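Local coordinates for protein putative glycosylhydrolase (Parabacteroides distasonis, PDB 3S5Q) that is a putative glycosyl hydrolase of the 3-keto-disaccharide hydrolase family with a concanavalin A-like lectin/glucanase fold, its substrate not established, at residues C114-V128 with L151-W164. Numbering follows the deposited sequence. Where two conformers were deposited one is given.
Sequences CGSIYGHKGANEQLV and LNGKHIVSANLADW. With EDO (1,2-ethanediol), chain E.
Asn124 grips the edge of strand 154-160 twice: its backbone N donates to Ile156 O (2.9 Å), on a lone pair in the carbonyl plane, and its ND2 reaches His155 O (3.0 Å). The second bond depends on chi1 of 61°, which tucks CG between the backbone N and carbonyl carbon and swings the amide to the strand's edge. Beside it, a water donates to both Gly122 O and Ile156 O. Toward the strand's far end the extended Lys121 chain carries NZ to Ser158 O (3.0 Å), nearly in line with the C=O bond. At the other end Lys154 NZ meets Glu125 OE2 (2.6 Å) on its syn side, a salt bridge between extended chains crossing at about a right angle. Under these polar links, Ile156 CD1 lies against Gly115 CA, and Ile117 CD1 touches both Val157 CG1 and Ala159 CB (3.5 Å to the latter). Val128 CG1 packs on Leu151 CG while Asn152 ND2 donates to Val128 O (2.9 Å); Asn136 and Arg137 hold the same amide. His120 CB rests near Trp164 NE1, which Asn170 binds, and Tyr184 stacks on the His120 ring. The loop between strands 93-98 and 135-143 borders a hairpin, closed by a type I' turn at Leu151-Lys154, in a concanavalin A-like fold.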
loop_
_atom_site.group_PDB
_atom_site.type_symbol
_atom_site.label_atom_id
_atom_site.label_comp_id
_atom_site.label_asym_id
_atom_site.label_seq_id
_atom_site.Cartn_x
_atom_site.Cartn_y
_atom_site.Cartn_z
ATOM N N CYS A 114 4.934 -8.592 -1.305
ATOM C CA CYS A 114 3.900 -7.913 -0.467
ATOM C C CYS A 114 4.404 -7.202 0.780
ATOM O O CYS A 114 5.145 -7.786 1.579
ATOM C CB CYS A 114 2.827 -8.919 -0.058
ATOM S SG CYS A 114 1.305 -8.099 0.367
ATOM N N GLY A 115 3.996 -5.935 0.968
ATOM C CA GLY A 115 4.401 -5.194 2.160
ATOM C C GLY A 115 5.728 -4.475 2.034
ATOM O O GLY A 115 6.095 -3.653 2.899
ATOM N N SER A 116 6.455 -4.749 0.948
ATOM C CA SER A 116 7.751 -4.112 0.753
ATOM C C SER A 116 7.547 -2.639 0.434
ATOM O O SER A 116 6.510 -2.238 -0.123
ATOM C CB SER A 116 8.533 -4.780 -0.384
ATOM O OG SER A 116 7.853 -4.659 -1.619
ATOM N N ILE A 117 8.542 -1.828 0.791
ATOM C CA ILE A 117 8.720 -0.517 0.190
ATOM C C ILE A 117 9.373 -0.954 -1.109
ATOM O O ILE A 117 10.555 -1.331 -1.150
ATOM C CB ILE A 117 9.616 0.370 1.039
ATOM C CG1 ILE A 117 8.914 0.686 2.374
ATOM C CG2 ILE A 117 10.021 1.682 0.287
ATOM C CD1 ILE A 117 9.832 1.239 3.431
ATOM N N TYR A 118 8.552 -1.041 -2.140
ATOM C CA TYR A 118 8.874 -1.757 -3.381
ATOM C C TYR A 118 10.265 -1.367 -3.928
ATOM O O TYR A 118 10.540 -0.200 -4.120
ATOM C CB TYR A 118 7.771 -1.490 -4.436
ATOM C CG TYR A 118 8.032 -2.164 -5.741
ATOM C CD1 TYR A 118 7.814 -3.525 -5.882
ATOM C CD2 TYR A 118 8.518 -1.451 -6.845
ATOM C CE1 TYR A 118 8.069 -4.172 -7.037
ATOM C CE2 TYR A 118 8.772 -2.118 -8.069
ATOM C CZ TYR A 118 8.542 -3.480 -8.148
ATOM O OH TYR A 118 8.768 -4.184 -9.324
ATOM N N GLY A 119 11.116 -2.373 -4.161
ATOM C CA GLY A 119 12.437 -2.172 -4.794
ATOM C C GLY A 119 13.512 -1.625 -3.860
ATOM O O GLY A 119 14.687 -1.521 -4.273
ATOM N N HIS A 120 13.138 -1.339 -2.601
ATOM C CA HIS A 120 14.017 -0.731 -1.612
ATOM C C HIS A 120 14.201 -1.511 -0.300
ATOM O O HIS A 120 15.319 -1.581 0.230
ATOM C CB HIS A 120 13.546 0.735 -1.289
ATOM C CG HIS A 120 13.567 1.638 -2.503
ATOM N ND1 HIS A 120 12.662 1.512 -3.547
ATOM C CD2 HIS A 120 14.407 2.652 -2.850
ATOM C CE1 HIS A 120 12.950 2.408 -4.482
ATOM N NE2 HIS A 120 13.994 3.130 -4.074
ATOM N N LYS A 121 13.115 -2.013 0.269
ATOM C CA LYS A 121 13.196 -2.799 1.509
ATOM C C LYS A 121 12.024 -3.760 1.626
ATOM O O LYS A 121 10.847 -3.340 1.558
ATOM C CB LYS A 121 13.270 -1.889 2.747
ATOM C CG LYS A 121 13.465 -2.748 4.042
ATOM C CD LYS A 121 14.058 -2.027 5.165
ATOM C CE LYS A 121 14.616 -2.981 6.234
ATOM N NZ LYS A 121 14.936 -2.232 7.543
ATOM N N GLY A 122 12.357 -5.048 1.786
ATOM C CA GLY A 122 11.360 -6.109 1.915
ATOM C C GLY A 122 10.884 -6.403 3.342
ATOM O O GLY A 122 11.391 -5.852 4.312
ATOM N N ALA A 123 9.914 -7.315 3.460
ATOM C CA ALA A 123 9.392 -7.730 4.758
ATOM C C ALA A 123 10.423 -8.508 5.603
ATOM O O ALA A 123 11.319 -9.211 5.080
ATOM C CB ALA A 123 8.098 -8.538 4.598
ATOM N N ASN A 124 10.308 -8.384 6.920
ATOM C CA ASN A 124 11.225 -9.124 7.775
ATOM C C ASN A 124 10.835 -10.600 7.935
ATOM O O ASN A 124 11.584 -11.389 8.538
ATOM C CB ASN A 124 11.487 -8.404 9.099
ATOM C CG ASN A 124 10.249 -8.197 9.947
ATOM O OD1 ASN A 124 9.182 -8.811 9.739
ATOM N ND2 ASN A 124 10.388 -7.299 10.935
ATOM N N GLU A 125 9.722 -10.983 7.311
ATOM C CA GLU A 125 9.148 -12.301 7.437
ATOM C C GLU A 125 8.307 -12.510 6.180
ATOM O O GLU A 125 7.498 -11.638 5.844
ATOM C CB GLU A 125 8.243 -12.359 8.666
ATOM C CG GLU A 125 7.688 -13.742 8.953
ATOM C CD GLU A 125 6.841 -13.777 10.228
ATOM O OE1 GLU A 125 6.840 -12.766 10.986
ATOM O OE2 GLU A 125 6.170 -14.813 10.460
ATOM N N GLN A 126 8.534 -13.623 5.479
ATOM C CA GLN A 126 7.850 -13.886 4.224
ATOM C C GLN A 126 6.479 -14.504 4.470
ATOM O O GLN A 126 6.230 -15.128 5.519
ATOM C CB GLN A 126 8.687 -14.790 3.298
ATOM C CG GLN A 126 10.012 -14.163 2.826
ATOM C CD GLN A 126 9.824 -12.819 2.119
ATOM O OE1 GLN A 126 9.219 -12.767 1.045
ATOM N NE2 GLN A 126 10.319 -11.734 2.726
ATOM N N LEU A 127 5.604 -14.353 3.472
ATOM C CA LEU A 127 4.266 -15.013 3.460
ATOM C C LEU A 127 3.405 -14.598 4.668
ATOM O O LEU A 127 2.584 -15.357 5.201
ATOM C CB LEU A 127 4.401 -16.524 3.341
ATOM C CG LEU A 127 4.994 -16.956 1.987
ATOM C CD1 LEU A 127 5.363 -18.438 2.046
ATOM C CD2 LEU A 127 4.013 -16.686 0.828
ATOM N N VAL A 128 3.558 -13.330 5.038
ATOM C CA VAL A 128 2.684 -12.691 6.041
ATOM C C VAL A 128 1.307 -12.342 5.478
ATOM O O VAL A 128 0.309 -12.362 6.227
ATOM C CB VAL A 128 3.373 -11.487 6.685
ATOM C CG1 VAL A 128 2.391 -10.623 7.499
ATOM C CG2 VAL A 128 4.495 -12.009 7.570
ATOM N N LEU A 151 1.406 -5.580 8.834
ATOM C CA LEU A 151 0.589 -6.452 7.996
ATOM C C LEU A 151 0.146 -7.657 8.801
ATOM O O LEU A 151 0.985 -8.430 9.332
ATOM C CB LEU A 151 1.304 -6.877 6.704
ATOM C CG LEU A 151 0.530 -7.773 5.700
ATOM C CD1 LEU A 151 -0.689 -7.060 5.083
ATOM C CD2 LEU A 151 1.461 -8.273 4.559
ATOM N N ASN A 152 -1.175 -7.806 8.864
ATOM C CA ASN A 152 -1.855 -8.858 9.657
ATOM C C ASN A 152 -1.251 -9.013 11.049
ATOM O O ASN A 152 -0.910 -10.123 11.508
ATOM C CB ASN A 152 -1.858 -10.155 8.838
ATOM C CG ASN A 152 -2.524 -9.941 7.481
ATOM O OD1 ASN A 152 -3.500 -9.183 7.408
ATOM N ND2 ASN A 152 -1.988 -10.553 6.409
ATOM N N GLY A 153 -1.102 -7.865 11.690
ATOM C CA GLY A 153 -0.617 -7.775 13.078
ATOM C C GLY A 153 0.878 -7.919 13.283
ATOM O O GLY A 153 1.331 -8.015 14.421
ATOM N N LYS A 154 1.650 -7.985 12.193
ATOM C CA LYS A 154 3.081 -8.134 12.282
ATOM C C LYS A 154 3.756 -6.889 11.744
ATOM O O LYS A 154 3.415 -6.409 10.677
ATOM C CB LYS A 154 3.510 -9.377 11.506
ATOM C CG LYS A 154 2.906 -10.650 12.085
ATOM C CD LYS A 154 3.586 -11.863 11.509
ATOM C CE LYS A 154 3.206 -13.159 12.250
ATOM N NZ LYS A 154 4.099 -14.325 11.879
ATOM N N HIS A 155 4.705 -6.356 12.511
ATOM C CA HIS A 155 5.516 -5.201 12.092
ATOM C C HIS A 155 6.627 -5.642 11.117
ATOM O O HIS A 155 7.739 -5.989 11.542
ATOM C CB HIS A 155 6.104 -4.537 13.345
ATOM C CG HIS A 155 6.856 -3.273 13.089
ATOM N ND1 HIS A 155 7.729 -2.747 14.014
ATOM C CD2 HIS A 155 6.870 -2.432 12.027
ATOM C CE1 HIS A 155 8.230 -1.616 13.540
ATOM N NE2 HIS A 155 7.739 -1.410 12.330
ATOM N N ILE A 156 6.308 -5.668 9.818
ATOM C CA ILE A 156 7.204 -6.277 8.837
ATOM C C ILE A 156 8.292 -5.329 8.288
ATOM O O ILE A 156 9.338 -5.784 7.814
ATOM C CB ILE A 156 6.430 -6.935 7.659
ATOM C CG1 ILE A 156 5.401 -5.984 7.068
ATOM C CG2 ILE A 156 5.762 -8.271 8.109
ATOM C CD1 ILE A 156 4.940 -6.410 5.643
ATOM N N VAL A 157 8.048 -4.027 8.321
ATOM C CA VAL A 157 9.002 -3.084 7.741
ATOM C C VAL A 157 9.115 -1.875 8.622
ATOM O O VAL A 157 8.119 -1.337 9.098
ATOM C CB VAL A 157 8.633 -2.658 6.248
ATOM C CG1 VAL A 157 9.711 -1.697 5.610
ATOM C CG2 VAL A 157 8.404 -3.844 5.382
ATOM N N SER A 158 10.354 -1.471 8.856
ATOM C CA SER A 158 10.668 -0.204 9.511
ATOM C C SER A 158 11.839 0.325 8.701
ATOM O O SER A 158 12.849 -0.372 8.526
ATOM C CB SER A 158 11.053 -0.384 10.972
ATOM O OG SER A 158 11.094 0.880 11.641
ATOM N N ALA A 159 11.689 1.523 8.160
ATOM C CA ALA A 159 12.704 2.094 7.308
ATOM C C ALA A 159 12.823 3.597 7.537
ATOM O O ALA A 159 11.817 4.309 7.710
ATOM C CB ALA A 159 12.391 1.713 5.804
ATOM N N ASN A 160 14.066 4.073 7.614
ATOM C CA ASN A 160 14.348 5.505 7.659
ATOM C C ASN A 160 14.903 5.921 6.284
ATOM O O ASN A 160 16.021 5.508 5.908
ATOM C CB ASN A 160 15.349 5.774 8.768
ATOM C CG ASN A 160 15.837 7.206 8.798
ATOM O OD1 ASN A 160 15.271 8.116 8.155
ATOM N ND2 ASN A 160 16.899 7.422 9.572
ATOM N N LEU A 161 14.100 6.695 5.544
ATOM C CA LEU A 161 14.375 7.004 4.142
ATOM C C LEU A 161 15.677 7.775 3.993
ATOM O O LEU A 161 16.284 7.744 2.936
ATOM C CB LEU A 161 13.221 7.776 3.472
ATOM C CG LEU A 161 11.855 7.062 3.296
ATOM C CD1 LEU A 161 10.895 8.053 2.631
ATOM C CD2 LEU A 161 11.922 5.743 2.521
ATOM N N ALA A 162 16.130 8.397 5.079
ATOM C CA ALA A 162 17.410 9.087 5.089
ATOM C C ALA A 162 18.601 8.182 4.755
ATOM O O ALA A 162 19.609 8.677 4.306
ATOM C CB ALA A 162 17.640 9.794 6.433
ATOM N N ASP A 163 18.475 6.873 4.996
ATOM C CA ASP A 163 19.524 5.894 4.698
ATOM C C ASP A 163 19.714 5.670 3.176
ATOM O O ASP A 163 20.768 5.211 2.743
ATOM C CB ASP A 163 19.211 4.540 5.365
ATOM C CG ASP A 163 19.169 4.604 6.890
ATOM O OD1 ASP A 163 19.586 5.611 7.484
ATOM O OD2 ASP A 163 18.730 3.611 7.493
ATOM N N TRP A 164 18.683 5.972 2.381
ATOM C CA TRP A 164 18.706 5.780 0.939
ATOM C C TRP A 164 19.365 6.958 0.218
ATOM O O TRP A 164 18.715 7.705 -0.511
ATOM C CB TRP A 164 17.313 5.502 0.421
ATOM C CG TRP A 164 16.972 4.020 0.536
ATOM C CD1 TRP A 164 17.085 3.086 -0.443
ATOM C CD2 TRP A 164 16.557 3.308 1.725
ATOM N NE1 TRP A 164 16.736 1.828 0.041
ATOM C CE2 TRP A 164 16.420 1.942 1.374
ATOM C CE3 TRP A 164 16.311 3.691 3.052
ATOM C CZ2 TRP A 164 16.009 0.953 2.308
ATOM C CZ3 TRP A 164 15.942 2.724 3.974
ATOM C CH2 TRP A 164 15.783 1.369 3.596
HETATM C C1 EDO E . 11.170 -4.288 11.138
HETATM O O1 EDO E . 11.174 -4.141 12.576
HETATM C C2 EDO E . 12.556 -4.472 10.498
HETATM O O2 EDO E . 12.570 -3.992 9.138
HETATM O O HOH W 1 12.058 -5.433 6.865
#